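GDSL-like Lipase/Acylhydrolase family protein (Neisseria meningitidis, PDB 4K7J) hydrolyses O-acetyl esters on peptidoglycan, acting as a member of the SGNH esterase family with a catalytic triad. Local coordinates at residues 37-42 with 369-374; 43-46 with 51-54; 183-188 with 200-205. One frame throughout, in Å; residues are numbered along the deposited sequence.

Contact 1: 37-42 with 369-374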
# COMPACT_ATOMS: atom_id res chain seq x y z
N SER A 37 -16.56 -9.57 -11.99
CA SER A 37 -16.36 -8.25 -11.41
C SER A 37 -15.88 -7.19 -12.41
O SER A 37 -15.21 -7.51 -13.39
CB SER A 37 -15.36 -8.34 -10.25
OG SER A 37 -14.04 -8.62 -10.72
N PRO A 38 -16.20 -5.92 -12.14
CA PRO A 38 -15.67 -4.81 -12.93
C PRO A 38 -14.14 -4.78 -12.96
O PRO A 38 -13.57 -4.50 -14.01
CB PRO A 38 -16.20 -3.57 -12.20
CG PRO A 38 -17.43 -4.03 -11.50
CD PRO A 38 -17.17 -5.47 -11.12
N TRP A 39 -13.47 -5.06 -11.84
CA TRP A 39 -12.01 -4.94 -11.83
C TRP A 39 -11.31 -6.02 -12.66
O TRP A 39 -10.28 -5.77 -13.28
CB TRP A 39 -11.45 -4.88 -10.39
CG TRP A 39 -11.62 -6.13 -9.60
CD1 TRP A 39 -12.66 -6.43 -8.76
CD2 TRP A 39 -10.73 -7.24 -9.55
NE1 TRP A 39 -12.46 -7.67 -8.19
CE2 TRP A 39 -11.28 -8.18 -8.66
CE3 TRP A 39 -9.51 -7.53 -10.17
CZ2 TRP A 39 -10.67 -9.39 -8.39
CZ3 TRP A 39 -8.90 -8.74 -9.89
CH2 TRP A 39 -9.48 -9.65 -9.01
N MET A 40 -11.87 -7.22 -12.66
CA MET A 40 -11.30 -8.29 -13.49
C MET A 40 -11.44 -7.94 -14.97
O MET A 40 -10.51 -8.14 -15.76
CB MET A 40 -12.01 -9.61 -13.19
CG MET A 40 -11.53 -10.80 -14.00
SD MET A 40 -9.82 -11.27 -13.68
CE MET A 40 -9.91 -11.80 -11.96
N LYS A 41 -12.60 -7.42 -15.34
CA LYS A 41 -12.86 -7.01 -16.72
C LYS A 41 -11.83 -5.95 -17.14
O LYS A 41 -11.31 -5.99 -18.26
CB LYS A 41 -14.29 -6.50 -16.86
CG LYS A 41 -14.72 -6.18 -18.28
CD LYS A 41 -16.11 -5.58 -18.32
CE LYS A 41 -17.18 -6.61 -17.96
NZ LYS A 41 -17.33 -7.63 -19.03
N LYS A 42 -11.51 -5.03 -16.24
CA LYS A 42 -10.49 -4.04 -16.56
C LYS A 42 -9.09 -4.66 -16.66
O LYS A 42 -8.32 -4.31 -17.55
CB LYS A 42 -10.51 -2.88 -15.55
CG LYS A 42 -9.48 -1.81 -15.85
CD LYS A 42 -9.59 -0.63 -14.89
CE LYS A 42 -8.47 0.36 -15.15
NZ LYS A 42 -8.51 1.54 -14.24
N GLU A 369 -2.37 -14.37 -10.76
CA GLU A 369 -2.31 -14.69 -12.18
C GLU A 369 -3.17 -15.92 -12.49
O GLU A 369 -3.83 -15.98 -13.54
CB GLU A 369 -0.86 -14.87 -12.64
CG GLU A 369 -0.07 -13.56 -12.69
CD GLU A 369 1.43 -13.78 -12.88
OE1 GLU A 369 1.86 -14.94 -13.09
OE2 GLU A 369 2.20 -12.79 -12.80
N GLU A 370 -3.18 -16.89 -11.58
CA GLU A 370 -4.01 -18.08 -11.72
C GLU A 370 -5.47 -17.68 -11.79
O GLU A 370 -6.24 -18.22 -12.59
CB GLU A 370 -3.84 -19.02 -10.53
CG GLU A 370 -2.55 -19.80 -10.50
CD GLU A 370 -2.55 -20.83 -9.38
OE1 GLU A 370 -3.62 -21.07 -8.79
OE2 GLU A 370 -1.47 -21.40 -9.08
N LEU A 371 -5.83 -16.74 -10.92
CA LEU A 371 -7.21 -16.33 -10.76
C LEU A 371 -7.69 -15.69 -12.05
O LEU A 371 -8.80 -15.93 -12.51
CB LEU A 371 -7.36 -15.35 -9.59
CG LEU A 371 -8.76 -14.78 -9.31
CD1 LEU A 371 -9.76 -15.87 -8.98
CD2 LEU A 371 -8.71 -13.75 -8.20
N VAL A 372 -6.82 -14.87 -12.63
CA VAL A 372 -7.12 -14.17 -13.86
C VAL A 372 -7.21 -15.17 -15.01
O VAL A 372 -8.14 -15.12 -15.82
CB VAL A 372 -6.05 -13.11 -14.15
CG1 VAL A 372 -6.07 -12.67 -15.61
CG2 VAL A 372 -6.24 -11.94 -13.21
N ARG A 373 -6.26 -16.09 -15.05
CA ARG A 373 -6.21 -17.12 -16.08
C ARG A 373 -7.47 -17.97 -16.10
O ARG A 373 -7.95 -18.35 -17.17
CB ARG A 373 -4.96 -17.99 -15.91
CG ARG A 373 -4.99 -19.31 -16.67
CD ARG A 373 -3.60 -19.90 -16.78
NE ARG A 373 -2.90 -19.93 -15.50
CZ ARG A 373 -1.87 -19.15 -15.19
NH1 ARG A 373 -1.41 -18.27 -16.07
NH2 ARG A 373 -1.30 -19.26 -14.00
N SER A 374 -8.03 -18.24 -14.93
CA SER A 374 -9.25 -19.05 -14.82
C SER A 374 -10.52 -18.24 -15.06
O SER A 374 -11.62 -18.81 -15.10
CB SER A 374 -9.33 -19.69 -13.44
OG SER A 374 -9.77 -18.75 -12.47
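Met40 and Val372 mark the place where two helices pass almost at right angles: their CA atoms are 7.2 Å apart, the axes of 38-42 and 369-373 come no closer than 11.5 Å, and the signed crossing angle is -89°. The gap is bridged by side chains, chiefly the long, flexible Met40. Its first torsion sets CG anti to the backbone N (179°) and sends the chain out toward 369-374. Two further bends at chi2 and chi3 then curl the thioether, so that SD and CE both rest on Val372 CG2. Met40 SD is 3.7 Å from Val372 CG2, and Met40 CE also reaches Leu371 CG at 4.2 Å. Trp39 adds the far corner of its indole: CH2 meets Leu371 CD2 at 4.2 Å, with the methyl at the ring edge and near its plane. The partners are the first turn of helix 38-47 and the C-terminal turn of helix 354-373, both packed about the central sheet of the SGNH hydrolase alpha/beta fold; Met322 of strand 322-325 touches both Trp39 and Leu371. Ser37 is the N-cap of the first helix, its OG accepting from Met40 N at 3.2 Å with an N-H...O angle of 156° and also bonding to Ala34 O. The same OG sits 3.1 Å above the plane of the Trp39 ring, displaced toward its rim. On the other helix, Ser374 OG turns back to donate to Leu371 O at 3.0 Å, from above the carbonyl plane.

Contact 2: 43-46 with 51-54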
# COMPACT_ATOMS: atom_id res chain seq x y z
N LEU A 43 -8.76 -5.60 -15.77
CA LEU A 43 -7.45 -6.26 -15.82
C LEU A 43 -7.27 -7.01 -17.13
O LEU A 43 -6.23 -6.88 -17.78
CB LEU A 43 -7.25 -7.22 -14.65
CG LEU A 43 -5.87 -7.22 -13.97
CD1 LEU A 43 -5.58 -8.57 -13.37
CD2 LEU A 43 -4.73 -6.78 -14.88
N GLN A 44 -8.27 -7.81 -17.51
CA GLN A 44 -8.21 -8.56 -18.76
C GLN A 44 -7.97 -7.66 -19.98
O GLN A 44 -7.13 -7.95 -20.82
CB GLN A 44 -9.48 -9.40 -18.97
CG GLN A 44 -9.74 -10.47 -17.90
CD GLN A 44 -8.89 -11.73 -18.05
OE1 GLN A 44 -7.88 -11.74 -18.76
NE2 GLN A 44 -9.30 -12.80 -17.37
N SER A 45 -8.69 -6.54 -20.07
CA SER A 45 -8.50 -5.66 -21.21
C SER A 45 -7.12 -5.01 -21.20
O SER A 45 -6.52 -4.83 -22.25
CB SER A 45 -9.62 -4.62 -21.35
OG SER A 45 -9.89 -3.98 -20.13
N VAL A 46 -6.61 -4.67 -20.01
CA VAL A 46 -5.22 -4.22 -19.90
C VAL A 46 -4.30 -5.32 -20.41
O VAL A 46 -3.39 -5.06 -21.19
CB VAL A 46 -4.82 -3.86 -18.45
CG1 VAL A 46 -3.31 -3.68 -18.36
CG2 VAL A 46 -5.52 -2.59 -18.00
N GLY A 51 -4.38 -0.14 -22.91
CA GLY A 51 -3.74 1.13 -22.63
C GLY A 51 -4.22 1.76 -21.33
O GLY A 51 -3.71 2.79 -20.90
N GLU A 52 -5.21 1.15 -20.69
CA GLU A 52 -5.66 1.64 -19.40
C GLU A 52 -4.61 1.37 -18.31
O GLU A 52 -3.66 0.60 -18.53
CB GLU A 52 -6.99 1.00 -19.02
CG GLU A 52 -8.16 1.43 -19.89
CD GLU A 52 -9.41 0.64 -19.57
OE1 GLU A 52 -9.44 -0.56 -19.91
OE2 GLU A 52 -10.34 1.20 -18.96
N THR A 53 -4.76 2.01 -17.16
CA THR A 53 -3.88 1.72 -16.03
C THR A 53 -4.64 0.96 -14.95
O THR A 53 -5.65 1.45 -14.44
CB THR A 53 -3.29 3.00 -15.41
OG1 THR A 53 -2.42 3.63 -16.35
CG2 THR A 53 -2.48 2.66 -14.14
N PHE A 54 -4.16 -0.23 -14.61
CA PHE A 54 -4.78 -0.99 -13.54
C PHE A 54 -3.98 -0.74 -12.26
O PHE A 54 -2.80 -1.09 -12.18
CB PHE A 54 -4.82 -2.48 -13.87
CG PHE A 54 -5.60 -3.30 -12.88
CD1 PHE A 54 -4.98 -3.78 -11.73
CD2 PHE A 54 -6.94 -3.59 -13.10
CE1 PHE A 54 -5.70 -4.54 -10.81
CE2 PHE A 54 -7.66 -4.34 -12.18
CZ PHE A 54 -7.04 -4.82 -11.03
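Leu43 sets its CG over one face of the Phe54 ring: Leu43 CG is 3.8 Å from the ring centroid and only 8° off the ring normal, the geometry of a CH-pi contact. The pair lies where helix 38-47 leads through a short connection into strand 53-60 of the SGNH alpha/beta fold, an inner strand of the parallel part of the hydrolase sheet. In the SGNH family, the Gly-Asp-Ser sequence that names GDSL enzymes follows this first parallel strand. The two side chains cross at about a right angle, and the leucine bears on the ring with CG over the centre and CB over the same face nearer the rim, Leu43 CB to Phe54 CE2 being 3.8 Å. A chi1 of -173° swings the ring of Phe54 away from its own amide nitrogen and toward the helix. Val46 works one helical turn further on: its CG2 is 3.7 Å from Glu52 O and 4.2 Å from Phe54 CB, and so sits between the carbonyl of Glu52, just before the strand, and the root of the ring. Backbone bonds join Glu52 and Phe54 to Gly208, and Phe54 to Thr210, placing this segment beside strand 208-215, whose Ile209 touches both Leu43 and Phe54. At the outer end Ser45 OG binds Lys42 O and Lys41 O, while Glu52 OE1 is held by Ser50 OG; Ser45 OG and Glu52 OE1 approach to 3.5 Å without being bonded to each other, each keeping its own partners.

Contact 3: 183-188 with 200-205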
# COMPACT_ATOMS: atom_id res chain seq x y z
N ALA A 183 4.60 15.66 -16.17
CA ALA A 183 6.04 15.91 -16.20
C ALA A 183 6.78 14.60 -16.40
O ALA A 183 6.18 13.53 -16.34
CB ALA A 183 6.49 16.57 -14.89
N ALA A 184 8.08 14.69 -16.62
CA ALA A 184 8.90 13.49 -16.76
C ALA A 184 9.69 13.24 -15.49
O ALA A 184 9.65 14.04 -14.55
CB ALA A 184 9.83 13.63 -17.97
N LEU A 185 10.40 12.12 -15.45
CA LEU A 185 11.35 11.85 -14.39
C LEU A 185 12.76 12.08 -14.94
O LEU A 185 13.02 11.77 -16.10
CB LEU A 185 11.18 10.41 -13.87
CG LEU A 185 9.94 10.19 -13.00
CD1 LEU A 185 9.51 8.74 -12.98
CD2 LEU A 185 10.22 10.65 -11.58
N PRO A 186 13.68 12.65 -14.13
CA PRO A 186 13.53 13.08 -12.73
C PRO A 186 12.53 14.22 -12.56
O PRO A 186 12.38 15.06 -13.44
CB PRO A 186 14.94 13.58 -12.36
CG PRO A 186 15.84 12.91 -13.33
CD PRO A 186 15.06 12.82 -14.61
N LEU A 187 11.85 14.21 -11.43
CA LEU A 187 10.75 15.12 -11.17
C LEU A 187 11.20 16.07 -10.07
O LEU A 187 11.53 15.61 -8.98
CB LEU A 187 9.54 14.33 -10.68
CG LEU A 187 8.23 15.05 -10.43
CD1 LEU A 187 7.81 15.66 -11.72
CD2 LEU A 187 7.17 14.06 -9.96
N THR A 188 11.19 17.37 -10.34
CA THR A 188 11.62 18.35 -9.34
C THR A 188 10.46 19.27 -8.98
O THR A 188 9.86 19.89 -9.85
CB THR A 188 12.82 19.16 -9.83
OG1 THR A 188 13.94 18.28 -10.00
CG2 THR A 188 13.20 20.24 -8.82
N ILE A 200 2.49 10.95 -3.94
CA ILE A 200 2.60 11.54 -5.27
C ILE A 200 2.49 10.41 -6.29
O ILE A 200 3.27 9.46 -6.25
CB ILE A 200 3.96 12.21 -5.43
CG1 ILE A 200 4.10 13.38 -4.46
CG2 ILE A 200 4.16 12.67 -6.87
CD1 ILE A 200 5.45 14.05 -4.52
N ASN A 201 1.53 10.52 -7.19
CA ASN A 201 1.29 9.45 -8.16
C ASN A 201 2.01 9.75 -9.45
O ASN A 201 1.86 10.83 -10.01
CB ASN A 201 -0.19 9.31 -8.48
CG ASN A 201 -0.48 8.08 -9.32
OD1 ASN A 201 0.23 7.08 -9.22
ND2 ASN A 201 -1.51 8.15 -10.16
N ILE A 202 2.78 8.78 -9.93
CA ILE A 202 3.55 8.95 -11.15
C ILE A 202 3.27 7.76 -12.08
O ILE A 202 3.70 6.64 -11.81
CB ILE A 202 5.04 9.07 -10.82
CG1 ILE A 202 5.26 10.21 -9.81
CG2 ILE A 202 5.88 9.28 -12.08
CD1 ILE A 202 6.67 10.32 -9.28
N GLU A 203 2.52 8.02 -13.16
CA GLU A 203 2.00 6.98 -14.04
C GLU A 203 2.47 7.16 -15.49
O GLU A 203 2.54 8.28 -15.99
CB GLU A 203 0.46 6.99 -14.03
CG GLU A 203 -0.18 6.37 -12.81
CD GLU A 203 -1.70 6.38 -12.87
OE1 GLU A 203 -2.27 6.99 -13.81
OE2 GLU A 203 -2.33 5.77 -11.98
N ASN A 204 2.76 6.05 -16.15
CA ASN A 204 3.15 6.06 -17.55
C ASN A 204 1.88 6.08 -18.41
O ASN A 204 0.98 5.26 -18.24
CB ASN A 204 4.06 4.85 -17.83
CG ASN A 204 3.95 4.31 -19.25
OD1 ASN A 204 3.78 5.05 -20.23
ND2 ASN A 204 4.08 2.99 -19.36
N PRO A 205 1.79 7.05 -19.34
CA PRO A 205 0.63 7.29 -20.22
C PRO A 205 0.25 6.09 -21.10
O PRO A 205 -0.90 5.99 -21.52
CB PRO A 205 1.09 8.46 -21.09
CG PRO A 205 2.59 8.42 -21.04
CD PRO A 205 2.90 7.98 -19.64
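Glu203 OE2 is gripped from two quarters, by Asn201 ND2 at 3.1 Å and by Arg55 NE in a salt bridge. The amide bond is nearly straight, with an N-H...O angle of 177°; it runs in the amide plane of Asn201 but meets OE2 from above the carboxylate plane, 73° out of it. Arg55 belongs to strand 53-60 of the hydrolase sheet, so this polar face of strand 195-203 is turned toward the catalytic domain. The other face of the same strand is apolar, and there Ile202 points at 183-188 and carries the contact. It uses two branches. CG2, which a chi1 of -55° places across from the backbone N, touches Leu185 CD1 at 3.8 Å as the two side chains pass slantwise. The longer branch, through CG1 to CD1, meets Leu187 tip to tip, Ile202 CD1 to Leu187 CD2 being also 3.8 Å. Both leucines point toward the strand, yet the CA atoms of Leu185 and Ile202 are 8.9 Å apart, a spacing bridged by side chains and not by backbone pairing. Leu185 stands in the turn between strands 177-183 and 187-191, just before a cis peptide bond to Pro186. Asn165 secures that turn, its ND2 bonding to Ala184 O and its OD1 taking Thr188 N. Strands 187-191 and 195-203 lie in different five-stranded antiparallel sheets, and such face-to-face aliphatic packing is the interior of a beta sandwich, consistent with the galactose-binding-like fold to which the N-terminal family is assigned.

Contacts 1 and 2 share helix 38-47 and touch, their centres about 11 Å apart: contact 1 fastens the helix to the C-terminal helix, contact 2 to strand 53-60. Gln44 NE2 bonds weakly to Val372 O, and Lys42 NZ hydrogen-bonds Thr53 O. Contact 3 lies about 28 Å from contact 1, centre to centre, in the sandwich domain, but meets contact 2 where Thr53 CG2 lies 3.8 Å from Glu203 OE2. All three are mainly buried and apolar across their segments, though contact 2 runs out to an exposed polar edge at Glu52. A thioether against aliphatic groups, with an indole edge added, makes contact 1, an aromatic face contact 2, and aliphatic branches alone contact 3.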